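Local coordinates for protein globin II, extracellular (Lumbricus terrestris, PDB 1X9F) that probably carries oxygen in the giant extracellular haemoglobin (erythrocruorin) of the earthworm, through a haem that here holds carbon monoxide, at residues B[31-35]-B[56-62]; B[103-109]-B[138-144]; B[11-16]-B[124-130]; B[110-114]-B[130-135]. All coordinates share one frame; numbering follows the deposited sequence.

Contact 2 (103-109 with 138-144) and contact 4 (110-114 with 130-135) are consecutive parts of one helix pair, with centres about 10 Å apart, and contact 3 (11-16 with 124-130) carries on along the second helix, about 9 Å from contact 4 by centres and sharing W130 with it. Contact 1 (31-35 with 56-62) lies farther off, its centre about 20 Å from that of contact 2, yet W34 CZ2 packs 3.3 Å from F109 CE2. Those two rings bring both contacts to the ligands: W34 lines the carbon monoxide pocket and F109 the haem pocket. Contact 3 is more remote, the side chain of W16 being about 9 Å from the haem.

Contact 1. Residues B[31-35]-B[56-62]; sequences QAIWR and TSHPAFI. With CMO (carbon monoxide), chain P.
The F61 ring presents its edge to the face of W34, an offset edge-to-face pair whose planes stand at 83° with the centroid of the indole five-membered ring 5.6 Å from that of F61. W34 CB sits at the rim of the phenyl ring, in its plane and 3.7 Å from F61 CZ. The guanidinium of R35 has Q31 CB over one face, while S57 OG lies at its edge, in plane, and T56 OG1 close to that edge, a little tilted from the plane as seen from NE. R35 grips the threonine side-on, NE donating to T56 OG1 at 2.8 Å and NH2 to the same oxygen at 3.0 Å. With chi1 at 43°, OG1 of T56 stands between its own backbone N and carbonyl carbon, turned to meet both donors. A valine here would probably leave the two guanidinium N-H groups without their shared acceptor and let the arginine swing out. Beside this, Q31 CG packs 3.6 Å from I62 CD1. W34 also lines the carbon monoxide pocket, together with F48, H64 and V68. The contact joins helix 23-40 to the first turn of helix 59-77 and the loop leading into it, the B and E helices of the globin fold; I33 also reaches helix 103-121, where it touches F109 and I113.

Contact 2. Residues B[103-109]-B[138-144]; sequences DNYFDAF and EDGIKGH. With HEM (protoporphyrin IX containing Fe), chain O.
F106 lies between K142 and the haem, its phenyl ring covered on both faces. Over one face runs the aliphatic part of K142, in a CH-pi contact that puts CG 3.5 Å from the centroid of the F106 ring and 17° off its normal; the two side chains run antiparallel alongside each other. Over the opposite face, toward the rim, lies the haem methyl CMC. E138 enters at the edge: its OE1 is near the plane of the ring, and the carboxylate stands at 89° to it. I141 CG2 adds an oblique contact 3.8 Å from F106 CE2.

The extended chain of E138 carries its carboxylate past the ring to the backbone, where OE1 comes 2.7 Å from F106 O, while CG stays 3.5 Å from the haem vinyl carbon CBB. F109 takes the haem on its own face, with CHC above it and CE1 3.5 Å from haem CBB. At the far end K142, bent at chi3, brings NZ to 3.8 Å from D103 OD1, a long salt bridge; the two side chains cross at about a right angle.

These segments belong to the antiparallel G and H helices of the globin fold, and I141 reaches on to L92 and H96 of helix 82-96. The chemistry is mostly apolar enclosure of the porphyrin edge, with a long lysine-aspartate salt bridge at the K142 end. The buried carboxyl of E138, so near a carbonyl oxygen, is probably shifted toward its protonated form.

Contact 3. Residues B[11-16]-B[124-130]; sequences KVKSEW and CYDREAW
Segment 11-16 of helix 6-20 passes beside the turn that leads into helix 127-142, the CA of V12 lying 5.9 Å from that of W130 and the CA of E15 6.6 Å from that of Y125. The indole of W130 reaches across to V12, E15 and W16. V12 CG1 sits squarely over one face, 3.8 Å from the centroid of the six-membered ring and 5° off its normal. At the rim, W130 CH2 meets W16 CB at 3.7 Å and lies in the plane of the W16 ring.

E15 ties ring and backbone together. Its carboxylate is nearly coplanar with the indole, 14° apart, and OE2 accepts twice: from W130 NE1 at 2.8 Å on the anti lone pair, and from D126 N at 3.2 Å on the syn one. OE1 is hydrogen-bonded to a polar side chain of another protein chain. A leucine in place of W130 would probably leave OE2 of E15 with one donor fewer and open a gap between V12 and W16.

D126 is the N-cap of helix 127-142, its OD1 taking the N-H of A129 at 2.9 Å. D126 OD2 forms salt bridges to K11, with NZ 3.5 Å away, and to K2. The stronger partner of K11 NZ is a backbone atom of another protein chain, to which C124 is joined by a disulfide. This is the packing of the A helix against the start of the H helix in the globin fold, here also at a border between subunits.

Contact 4. Residues B[110-114]-B[130-135]; sequences KTAIL and WDACID
The antiparallel packing of the G and H helices, a central element of the globin fold, is carried here by K110, I113 and L114 against W130, D131, I134 and D135. The short segments approach to 10.1 Å between axes, with their directions 137° apart. K110 and I134 lie alongside, pointing opposite ways, with K110 CG 3.6 Å from I134 CG2. A bend at chi3 then turns the amine to two aspartates one helical turn apart: K110 NZ donates to D131 OD1 at 2.7 Å and to D135 OD1 at 2.8 Å. It meets each from above the carboxylate plane, 35° and 49° out of it; the one ammonium group bridges both carboxylates and probably offsets part of their mutual repulsion. Deeper in, the two methyls of L114 divide between neighbours, CD1 packing 3.6 Å from W130 CB and CD2 3.8 Å from D131 CB. I113 meets I134 tip to tip, CD1 to CG2 at 4.1 Å, while its CG2 comes obliquely to the indole, 4.0 Å from W130 CZ3. I113 also rests on I33, and A112 on A36 and T37, of helix 23-40; on the far side the C4-C133 disulfide ties helix 127-142 to the N-terminus, just before helix 6-20.

Contact 1. Residues B[31-35]-B[56-62]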
# COMPACT_ATOMS: atom_id res chain seq x y z
N GLN B 31 -7.39 -12.48 -40.71
CA GLN B 31 -6.63 -12.79 -41.92
C GLN B 31 -6.25 -14.26 -42.00
O GLN B 31 -6.33 -14.88 -43.07
CB GLN B 31 -5.36 -11.95 -42.01
CG GLN B 31 -5.60 -10.46 -41.98
CD GLN B 31 -4.31 -9.68 -42.07
OE1 GLN B 31 -3.80 -9.44 -43.16
NE2 GLN B 31 -3.79 -9.27 -40.92
N ALA B 32 -5.82 -14.81 -40.86
CA ALA B 32 -5.50 -16.23 -40.75
C ALA B 32 -6.65 -17.09 -41.26
O ALA B 32 -6.42 -18.05 -42.01
CB ALA B 32 -5.16 -16.57 -39.31
N ILE B 33 -7.89 -16.74 -40.90
CA ILE B 33 -9.05 -17.51 -41.33
C ILE B 33 -9.28 -17.44 -42.85
O ILE B 33 -9.46 -18.49 -43.49
CB ILE B 33 -10.34 -17.12 -40.54
CG1 ILE B 33 -10.21 -17.56 -39.07
CG2 ILE B 33 -11.57 -17.77 -41.17
CD1 ILE B 33 -11.18 -16.84 -38.12
N TRP B 34 -9.24 -16.23 -43.42
CA TRP B 34 -9.40 -16.06 -44.87
C TRP B 34 -8.29 -16.68 -45.72
O TRP B 34 -8.57 -17.26 -46.78
CB TRP B 34 -9.72 -14.60 -45.26
CG TRP B 34 -11.16 -14.36 -45.02
CD1 TRP B 34 -11.73 -13.62 -44.03
CD2 TRP B 34 -12.23 -14.98 -45.73
NE1 TRP B 34 -13.10 -13.71 -44.10
CE2 TRP B 34 -13.43 -14.54 -45.14
CE3 TRP B 34 -12.30 -15.85 -46.83
CZ2 TRP B 34 -14.67 -14.95 -45.60
CZ3 TRP B 34 -13.54 -16.25 -47.29
CH2 TRP B 34 -14.71 -15.80 -46.68
N ARG B 35 -7.05 -16.60 -45.24
CA ARG B 35 -5.94 -17.28 -45.91
C ARG B 35 -6.08 -18.79 -45.89
O ARG B 35 -5.79 -19.46 -46.88
CB ARG B 35 -4.61 -16.89 -45.29
CG ARG B 35 -4.21 -15.50 -45.69
CD ARG B 35 -3.11 -14.95 -44.85
NE ARG B 35 -2.77 -13.62 -45.34
CZ ARG B 35 -2.22 -12.67 -44.59
NH1 ARG B 35 -1.93 -12.88 -43.32
NH2 ARG B 35 -1.95 -11.49 -45.13
N THR B 56 -4.51 -9.98 -49.13
CA THR B 56 -5.13 -10.11 -47.80
C THR B 56 -4.58 -9.12 -46.78
O THR B 56 -5.06 -9.05 -45.65
CB THR B 56 -5.00 -11.56 -47.27
OG1 THR B 56 -3.68 -12.06 -47.53
CG2 THR B 56 -5.91 -12.51 -48.05
N SER B 57 -3.56 -8.36 -47.19
CA SER B 57 -2.98 -7.31 -46.35
C SER B 57 -3.62 -5.97 -46.66
O SER B 57 -3.44 -5.01 -45.91
CB SER B 57 -1.47 -7.23 -46.56
OG SER B 57 -0.86 -8.48 -46.29
N HIS B 58 -4.37 -5.91 -47.75
CA HIS B 58 -5.00 -4.67 -48.14
C HIS B 58 -5.99 -4.24 -47.04
O HIS B 58 -6.70 -5.08 -46.49
CB HIS B 58 -5.68 -4.83 -49.49
CG HIS B 58 -6.06 -3.54 -50.11
ND1 HIS B 58 -7.09 -2.77 -49.62
CD2 HIS B 58 -5.53 -2.84 -51.15
CE1 HIS B 58 -7.19 -1.66 -50.33
NE2 HIS B 58 -6.27 -1.69 -51.27
N PRO B 59 -6.02 -2.94 -46.72
CA PRO B 59 -6.92 -2.43 -45.68
C PRO B 59 -8.40 -2.72 -45.94
O PRO B 59 -9.14 -3.05 -45.00
CB PRO B 59 -6.64 -0.93 -45.68
CG PRO B 59 -6.04 -0.65 -47.01
CD PRO B 59 -5.21 -1.86 -47.31
N ALA B 60 -8.83 -2.61 -47.20
CA ALA B 60 -10.20 -2.94 -47.58
C ALA B 60 -10.51 -4.41 -47.32
O ALA B 60 -11.65 -4.76 -47.01
CB ALA B 60 -10.44 -2.59 -49.04
N PHE B 61 -9.51 -5.27 -47.47
CA PHE B 61 -9.73 -6.66 -47.19
C PHE B 61 -9.81 -6.94 -45.69
O PHE B 61 -10.63 -7.75 -45.26
CB PHE B 61 -8.68 -7.56 -47.82
CG PHE B 61 -9.04 -8.99 -47.71
CD1 PHE B 61 -9.97 -9.54 -48.59
CD2 PHE B 61 -8.55 -9.77 -46.67
CE1 PHE B 61 -10.36 -10.87 -48.47
CE2 PHE B 61 -8.94 -11.10 -46.54
CZ PHE B 61 -9.85 -11.65 -47.45
N ILE B 62 -8.95 -6.28 -44.92
CA ILE B 62 -8.98 -6.43 -43.47
C ILE B 62 -10.37 -6.05 -42.98
O ILE B 62 -10.98 -6.78 -42.20
CB ILE B 62 -7.94 -5.51 -42.77
CG1 ILE B 62 -6.52 -5.73 -43.31
CG2 ILE B 62 -7.99 -5.70 -41.25
CD1 ILE B 62 -5.96 -7.08 -43.02
C CMO P . -17.58 -13.43 -45.83
O CMO P . -16.42 -13.30 -46.28

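Contact 2. Residues B[103-109]-B[138-144]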
# COMPACT_ATOMS: atom_id res chain seq x y z
N ASP B 103 -21.56 -24.93 -51.54
CA ASP B 103 -21.38 -25.48 -50.18
C ASP B 103 -19.91 -25.73 -49.89
O ASP B 103 -19.43 -25.50 -48.78
CB ASP B 103 -22.12 -26.81 -50.01
CG ASP B 103 -23.60 -26.73 -50.31
OD1 ASP B 103 -24.21 -25.64 -50.18
OD2 ASP B 103 -24.26 -27.74 -50.67
N ASN B 104 -19.23 -26.22 -50.92
CA ASN B 104 -17.80 -26.43 -50.94
C ASN B 104 -17.04 -25.29 -50.27
O ASN B 104 -16.05 -25.51 -49.56
CB ASN B 104 -17.45 -26.58 -52.42
CG ASN B 104 -15.98 -26.54 -52.69
OD1 ASN B 104 -15.20 -27.25 -52.05
ND2 ASN B 104 -15.58 -25.73 -53.66
N TYR B 105 -17.53 -24.06 -50.47
CA TYR B 105 -16.89 -22.88 -49.89
C TYR B 105 -17.19 -22.68 -48.41
O TYR B 105 -16.26 -22.48 -47.62
CB TYR B 105 -17.24 -21.61 -50.65
CG TYR B 105 -16.68 -21.53 -52.04
CD1 TYR B 105 -16.99 -20.44 -52.85
CD2 TYR B 105 -15.84 -22.52 -52.57
CE1 TYR B 105 -16.50 -20.32 -54.13
CE2 TYR B 105 -15.34 -22.42 -53.86
CZ TYR B 105 -15.68 -21.31 -54.63
OH TYR B 105 -15.20 -21.19 -55.91
N PHE B 106 -18.47 -22.70 -48.03
CA PHE B 106 -18.84 -22.64 -46.60
C PHE B 106 -18.11 -23.73 -45.87
O PHE B 106 -17.76 -23.59 -44.70
CB PHE B 106 -20.34 -22.84 -46.39
CG PHE B 106 -21.15 -21.67 -46.78
CD1 PHE B 106 -21.77 -21.63 -48.02
CD2 PHE B 106 -21.28 -20.57 -45.93
CE1 PHE B 106 -22.52 -20.54 -48.40
CE2 PHE B 106 -22.03 -19.47 -46.30
CZ PHE B 106 -22.65 -19.46 -47.54
N ASP B 107 -17.86 -24.83 -46.58
CA ASP B 107 -17.17 -25.97 -46.01
C ASP B 107 -15.70 -25.67 -45.70
O ASP B 107 -15.23 -26.00 -44.61
CB ASP B 107 -17.29 -27.17 -46.95
CG ASP B 107 -16.94 -28.46 -46.25
OD1 ASP B 107 -17.76 -28.93 -45.44
OD2 ASP B 107 -15.88 -29.08 -46.46
N ALA B 108 -14.99 -25.05 -46.64
CA ALA B 108 -13.60 -24.67 -46.41
C ALA B 108 -13.47 -23.62 -45.30
O ALA B 108 -12.56 -23.69 -44.47
CB ALA B 108 -12.97 -24.17 -47.69
N PHE B 109 -14.40 -22.67 -45.30
CA PHE B 109 -14.44 -21.63 -44.30
C PHE B 109 -14.52 -22.25 -42.91
O PHE B 109 -13.75 -21.89 -42.02
CB PHE B 109 -15.62 -20.70 -44.53
CG PHE B 109 -15.55 -19.43 -43.74
CD1 PHE B 109 -16.44 -19.20 -42.70
CD2 PHE B 109 -14.60 -18.47 -44.03
CE1 PHE B 109 -16.37 -18.02 -41.96
CE2 PHE B 109 -14.53 -17.30 -43.30
CZ PHE B 109 -15.42 -17.07 -42.27
N GLU B 138 -23.86 -21.77 -40.42
CA GLU B 138 -23.81 -21.75 -41.88
C GLU B 138 -25.11 -22.22 -42.54
O GLU B 138 -25.48 -21.71 -43.60
CB GLU B 138 -22.59 -22.52 -42.39
CG GLU B 138 -21.26 -21.82 -42.09
CD GLU B 138 -20.05 -22.58 -42.62
OE1 GLU B 138 -19.10 -21.92 -43.08
OE2 GLU B 138 -20.05 -23.83 -42.57
N ASP B 139 -25.81 -23.18 -41.92
CA ASP B 139 -27.12 -23.61 -42.44
C ASP B 139 -28.07 -22.43 -42.59
O ASP B 139 -28.88 -22.39 -43.51
CB ASP B 139 -27.76 -24.67 -41.54
CG ASP B 139 -27.14 -26.05 -41.73
OD1 ASP B 139 -26.51 -26.30 -42.78
OD2 ASP B 139 -27.24 -26.95 -40.87
N GLY B 140 -27.98 -21.47 -41.66
CA GLY B 140 -28.83 -20.29 -41.69
C GLY B 140 -28.41 -19.23 -42.69
O GLY B 140 -29.21 -18.37 -43.06
N ILE B 141 -27.15 -19.27 -43.13
CA ILE B 141 -26.66 -18.28 -44.10
C ILE B 141 -26.91 -18.79 -45.52
O ILE B 141 -27.29 -18.02 -46.42
CB ILE B 141 -25.15 -17.98 -43.87
CG1 ILE B 141 -24.94 -17.40 -42.46
CG2 ILE B 141 -24.61 -17.01 -44.93
CD1 ILE B 141 -23.54 -17.65 -41.88
N LYS B 142 -26.71 -20.08 -45.70
CA LYS B 142 -27.00 -20.75 -46.95
C LYS B 142 -28.51 -20.77 -47.17
O LYS B 142 -28.99 -20.49 -48.28
CB LYS B 142 -26.46 -22.18 -46.92
CG LYS B 142 -24.94 -22.23 -46.77
CD LYS B 142 -24.38 -23.59 -47.18
CE LYS B 142 -24.69 -24.68 -46.16
NZ LYS B 142 -23.89 -25.90 -46.44
N GLY B 143 -29.25 -21.07 -46.11
CA GLY B 143 -30.69 -21.35 -46.20
C GLY B 143 -30.95 -22.80 -46.59
O GLY B 143 -32.11 -23.24 -46.61
N HIS B 144 -29.88 -23.52 -46.92
CA HIS B 144 -29.95 -24.92 -47.33
C HIS B 144 -29.86 -25.83 -46.11
O HIS B 144 -29.40 -25.41 -45.03
CB HIS B 144 -28.80 -25.28 -48.30
CG HIS B 144 -28.88 -24.62 -49.65
ND1 HIS B 144 -30.01 -24.65 -50.43
CD2 HIS B 144 -27.94 -23.96 -50.37
CE1 HIS B 144 -29.78 -24.01 -51.57
NE2 HIS B 144 -28.53 -23.59 -51.55
CHA HEM O . -19.96 -10.37 -47.02
CHB HEM O . -20.66 -12.98 -42.96
CHC HEM O . -19.17 -17.03 -45.28
CHD HEM O . -18.71 -14.45 -49.42
C1A HEM O . -20.21 -10.73 -45.62
C2A HEM O . -20.56 -9.74 -44.70
C3A HEM O . -20.77 -10.47 -43.45
C4A HEM O . -20.52 -11.86 -43.88
CMA HEM O . -21.16 -9.94 -42.09
CAA HEM O . -20.63 -8.25 -44.90
CBA HEM O . -22.02 -7.75 -45.26
CGA HEM O . -21.86 -6.27 -45.52
O1A HEM O . -21.77 -5.48 -44.55
O2A HEM O . -21.82 -5.88 -46.71
C1B HEM O . -20.28 -14.36 -43.26
C2B HEM O . -20.31 -15.32 -42.26
C3B HEM O . -19.91 -16.42 -42.94
C4B HEM O . -19.66 -16.10 -44.26
CMB HEM O . -20.69 -15.18 -40.81
CAB HEM O . -19.80 -17.58 -42.29
CBB HEM O . -19.75 -18.68 -41.56
C1C HEM O . -18.86 -16.64 -46.66
C2C HEM O . -18.34 -17.57 -47.53
C3C HEM O . -18.21 -16.85 -48.70
C4C HEM O . -18.65 -15.55 -48.44
CMC HEM O . -18.03 -19.02 -47.23
CAC HEM O . -17.69 -17.40 -49.98
CBC HEM O . -16.47 -17.97 -49.99
C1D HEM O . -19.04 -13.04 -49.13
C2D HEM O . -18.91 -12.04 -50.09
C3D HEM O . -19.25 -10.87 -49.46
C4D HEM O . -19.57 -11.30 -48.09
CMD HEM O . -18.49 -12.22 -51.53
CAD HEM O . -19.31 -9.48 -50.03
CBD HEM O . -17.92 -8.90 -50.23
CGD HEM O . -18.10 -7.49 -50.75
O1D HEM O . -18.67 -6.64 -50.03
O2D HEM O . -17.68 -7.23 -51.89
NA HEM O . -20.23 -12.03 -45.19
NB HEM O . -19.90 -14.79 -44.49
NC HEM O . -19.09 -15.40 -47.16
ND HEM O . -19.43 -12.63 -47.89
FE HEM O . -19.73 -13.72 -46.21

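Contact 3. Residues B[11-16]-B[124-130]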
# COMPACT_ATOMS: atom_id res chain seq x y z
N LYS B 11 -19.71 -23.89 -24.69
CA LYS B 11 -18.27 -24.06 -24.88
C LYS B 11 -17.73 -23.19 -26.02
O LYS B 11 -16.71 -22.51 -25.86
CB LYS B 11 -17.92 -25.53 -25.11
CG LYS B 11 -16.44 -25.76 -25.28
CD LYS B 11 -16.11 -27.23 -25.38
CE LYS B 11 -15.75 -27.80 -24.03
NZ LYS B 11 -15.27 -29.20 -24.18
N VAL B 12 -18.42 -23.23 -27.15
CA VAL B 12 -18.02 -22.44 -28.32
C VAL B 12 -18.07 -20.94 -28.04
O VAL B 12 -17.18 -20.21 -28.49
CB VAL B 12 -18.83 -22.80 -29.58
CG1 VAL B 12 -18.48 -21.86 -30.74
CG2 VAL B 12 -18.57 -24.25 -29.99
N LYS B 13 -19.07 -20.47 -27.29
CA LYS B 13 -19.11 -19.05 -26.90
C LYS B 13 -17.83 -18.65 -26.17
O LYS B 13 -17.21 -17.64 -26.50
CB LYS B 13 -20.35 -18.72 -26.05
CG LYS B 13 -21.63 -18.63 -26.89
CD LYS B 13 -22.84 -18.26 -26.01
CE LYS B 13 -22.72 -16.82 -25.47
NZ LYS B 13 -23.94 -16.46 -24.68
N SER B 14 -17.41 -19.45 -25.19
CA SER B 14 -16.21 -19.15 -24.41
C SER B 14 -14.93 -19.23 -25.22
O SER B 14 -14.08 -18.33 -25.14
CB SER B 14 -16.09 -20.09 -23.20
OG SER B 14 -16.99 -19.69 -22.19
N GLU B 15 -14.78 -20.32 -25.98
CA GLU B 15 -13.58 -20.51 -26.77
C GLU B 15 -13.47 -19.46 -27.86
O GLU B 15 -12.36 -19.05 -28.21
CB GLU B 15 -13.52 -21.94 -27.29
CG GLU B 15 -13.44 -22.92 -26.13
CD GLU B 15 -13.37 -24.37 -26.53
OE1 GLU B 15 -13.09 -25.21 -25.64
OE2 GLU B 15 -13.60 -24.69 -27.72
N TRP B 16 -14.61 -19.00 -28.37
CA TRP B 16 -14.62 -17.90 -29.34
C TRP B 16 -14.09 -16.63 -28.70
O TRP B 16 -13.19 -15.98 -29.24
CB TRP B 16 -16.02 -17.68 -29.93
CG TRP B 16 -16.14 -16.42 -30.73
CD1 TRP B 16 -16.75 -15.25 -30.34
CD2 TRP B 16 -15.61 -16.17 -32.04
NE1 TRP B 16 -16.64 -14.31 -31.33
CE2 TRP B 16 -15.95 -14.84 -32.39
CE3 TRP B 16 -14.89 -16.95 -32.97
CZ2 TRP B 16 -15.60 -14.27 -33.61
CZ3 TRP B 16 -14.54 -16.38 -34.19
CH2 TRP B 16 -14.90 -15.05 -34.50
N CYS B 124 -6.83 -26.38 -25.70
CA CYS B 124 -8.09 -26.07 -25.03
C CYS B 124 -9.19 -25.68 -25.97
O CYS B 124 -9.68 -24.55 -25.94
CB CYS B 124 -7.87 -24.98 -24.00
SG CYS B 124 -6.51 -25.43 -22.92
N TYR B 125 -9.59 -26.62 -26.82
CA TYR B 125 -10.74 -26.38 -27.65
C TYR B 125 -11.38 -27.71 -28.02
O TYR B 125 -10.72 -28.76 -27.97
CB TYR B 125 -10.37 -25.52 -28.86
CG TYR B 125 -10.31 -26.23 -30.19
CD1 TYR B 125 -9.44 -27.29 -30.40
CD2 TYR B 125 -11.12 -25.81 -31.24
CE1 TYR B 125 -9.40 -27.94 -31.61
CE2 TYR B 125 -11.08 -26.45 -32.45
CZ TYR B 125 -10.21 -27.51 -32.63
OH TYR B 125 -10.16 -28.14 -33.85
N ASP B 126 -12.66 -27.68 -28.35
CA ASP B 126 -13.39 -28.87 -28.71
C ASP B 126 -13.86 -28.78 -30.16
O ASP B 126 -14.85 -28.10 -30.47
CB ASP B 126 -14.57 -29.06 -27.76
CG ASP B 126 -15.36 -30.32 -28.04
OD1 ASP B 126 -15.41 -30.79 -29.20
OD2 ASP B 126 -16.01 -30.91 -27.15
N ARG B 127 -13.14 -29.48 -31.02
CA ARG B 127 -13.36 -29.48 -32.46
C ARG B 127 -14.77 -29.94 -32.84
O ARG B 127 -15.40 -29.36 -33.73
CB ARG B 127 -12.32 -30.40 -33.11
CG ARG B 127 -12.41 -30.46 -34.60
CD ARG B 127 -11.26 -31.18 -35.26
NE ARG B 127 -11.18 -30.75 -36.65
CZ ARG B 127 -11.95 -31.19 -37.64
NH1 ARG B 127 -12.88 -32.12 -37.41
NH2 ARG B 127 -11.79 -30.71 -38.86
N GLU B 128 -15.25 -30.97 -32.16
CA GLU B 128 -16.57 -31.51 -32.45
C GLU B 128 -17.67 -30.51 -32.11
O GLU B 128 -18.67 -30.43 -32.83
CB GLU B 128 -16.80 -32.83 -31.71
CG GLU B 128 -16.19 -34.03 -32.41
CD GLU B 128 -16.66 -35.35 -31.80
OE1 GLU B 128 -16.44 -35.57 -30.59
OE2 GLU B 128 -17.24 -36.17 -32.55
N ALA B 129 -17.50 -29.77 -31.01
CA ALA B 129 -18.46 -28.75 -30.60
C ALA B 129 -18.43 -27.56 -31.55
O ALA B 129 -19.49 -27.03 -31.92
CB ALA B 129 -18.18 -28.31 -29.16
N TRP B 130 -17.23 -27.14 -31.96
CA TRP B 130 -17.10 -26.07 -32.94
C TRP B 130 -17.68 -26.46 -34.29
O TRP B 130 -18.48 -25.72 -34.86
CB TRP B 130 -15.63 -25.66 -33.11
CG TRP B 130 -15.17 -24.66 -32.11
CD1 TRP B 130 -14.72 -24.92 -30.85
CD2 TRP B 130 -15.12 -23.24 -32.28
NE1 TRP B 130 -14.38 -23.75 -30.22
CE2 TRP B 130 -14.61 -22.70 -31.07
CE3 TRP B 130 -15.44 -22.36 -33.32
CZ2 TRP B 130 -14.42 -21.32 -30.88
CZ3 TRP B 130 -15.24 -21.00 -33.14
CH2 TRP B 130 -14.74 -20.49 -31.92
O HOH W 1 -17.48 -30.47 -25.30

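Contact 4. Residues B[110-114]-B[130-135]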
# COMPACT_ATOMS: atom_id res chain seq x y z
N LYS B 110 -15.44 -23.19 -42.74
CA LYS B 110 -15.61 -23.88 -41.48
C LYS B 110 -14.31 -24.56 -41.03
O LYS B 110 -13.94 -24.48 -39.86
CB LYS B 110 -16.73 -24.90 -41.57
CG LYS B 110 -16.94 -25.69 -40.29
CD LYS B 110 -18.12 -26.62 -40.41
CE LYS B 110 -17.76 -27.88 -41.19
NZ LYS B 110 -18.71 -28.98 -40.85
N THR B 111 -13.64 -25.23 -41.97
CA THR B 111 -12.38 -25.92 -41.69
C THR B 111 -11.35 -24.91 -41.23
O THR B 111 -10.58 -25.16 -40.30
CB THR B 111 -11.89 -26.65 -42.95
OG1 THR B 111 -12.86 -27.64 -43.32
CG2 THR B 111 -10.64 -27.48 -42.66
N ALA B 112 -11.34 -23.76 -41.91
CA ALA B 112 -10.39 -22.70 -41.64
C ALA B 112 -10.61 -22.12 -40.24
O ALA B 112 -9.66 -22.00 -39.47
CB ALA B 112 -10.49 -21.62 -42.70
N ILE B 113 -11.86 -21.76 -39.92
CA ILE B 113 -12.20 -21.29 -38.57
C ILE B 113 -11.67 -22.26 -37.53
O ILE B 113 -10.97 -21.85 -36.59
CB ILE B 113 -13.72 -21.12 -38.39
CG1 ILE B 113 -14.26 -19.97 -39.24
CG2 ILE B 113 -14.06 -20.86 -36.91
CD1 ILE B 113 -15.78 -19.95 -39.28
N LEU B 114 -12.00 -23.54 -37.69
CA LEU B 114 -11.61 -24.56 -36.72
C LEU B 114 -10.10 -24.68 -36.61
O LEU B 114 -9.57 -24.93 -35.53
CB LEU B 114 -12.22 -25.91 -37.07
CG LEU B 114 -13.53 -26.25 -36.36
CD1 LEU B 114 -14.58 -25.15 -36.52
CD2 LEU B 114 -14.06 -27.56 -36.90
N TRP B 130 -17.23 -27.14 -31.96
CA TRP B 130 -17.10 -26.07 -32.94
C TRP B 130 -17.68 -26.46 -34.29
O TRP B 130 -18.48 -25.72 -34.86
CB TRP B 130 -15.63 -25.66 -33.11
CG TRP B 130 -15.17 -24.66 -32.11
CD1 TRP B 130 -14.72 -24.92 -30.85
CD2 TRP B 130 -15.12 -23.24 -32.28
NE1 TRP B 130 -14.38 -23.75 -30.22
CE2 TRP B 130 -14.61 -22.70 -31.07
CE3 TRP B 130 -15.44 -22.36 -33.32
CZ2 TRP B 130 -14.42 -21.32 -30.88
CZ3 TRP B 130 -15.24 -21.00 -33.14
CH2 TRP B 130 -14.74 -20.49 -31.92
N ASP B 131 -17.29 -27.64 -34.78
CA ASP B 131 -17.78 -28.12 -36.07
C ASP B 131 -19.30 -28.09 -36.13
O ASP B 131 -19.89 -27.61 -37.11
CB ASP B 131 -17.26 -29.54 -36.31
CG ASP B 131 -17.61 -30.05 -37.69
OD1 ASP B 131 -17.17 -29.44 -38.68
OD2 ASP B 131 -18.31 -31.06 -37.87
N ALA B 132 -19.94 -28.58 -35.07
CA ALA B 132 -21.38 -28.65 -34.99
C ALA B 132 -22.03 -27.27 -34.99
O ALA B 132 -23.03 -27.04 -35.67
CB ALA B 132 -21.79 -29.43 -33.75
N CYS B 133 -21.45 -26.35 -34.22
CA CYS B 133 -22.00 -25.01 -34.07
C CYS B 133 -21.73 -24.11 -35.27
O CYS B 133 -22.58 -23.29 -35.61
CB CYS B 133 -21.51 -24.38 -32.76
SG CYS B 133 -22.35 -25.06 -31.30
N ILE B 134 -20.58 -24.27 -35.93
CA ILE B 134 -20.34 -23.52 -37.17
C ILE B 134 -21.29 -24.00 -38.28
O ILE B 134 -21.81 -23.19 -39.06
CB ILE B 134 -18.85 -23.59 -37.62
CG1 ILE B 134 -17.91 -23.00 -36.56
CG2 ILE B 134 -18.64 -22.86 -38.96
CD1 ILE B 134 -18.23 -21.56 -36.13
N ASP B 135 -21.52 -25.31 -38.35
CA ASP B 135 -22.50 -25.89 -39.27
C ASP B 135 -23.86 -25.27 -39.08
O ASP B 135 -24.48 -24.81 -40.05
CB ASP B 135 -22.63 -27.39 -39.05
CG ASP B 135 -21.94 -28.19 -40.13
OD1 ASP B 135 -21.12 -27.62 -40.88
OD2 ASP B 135 -22.15 -29.41 -40.29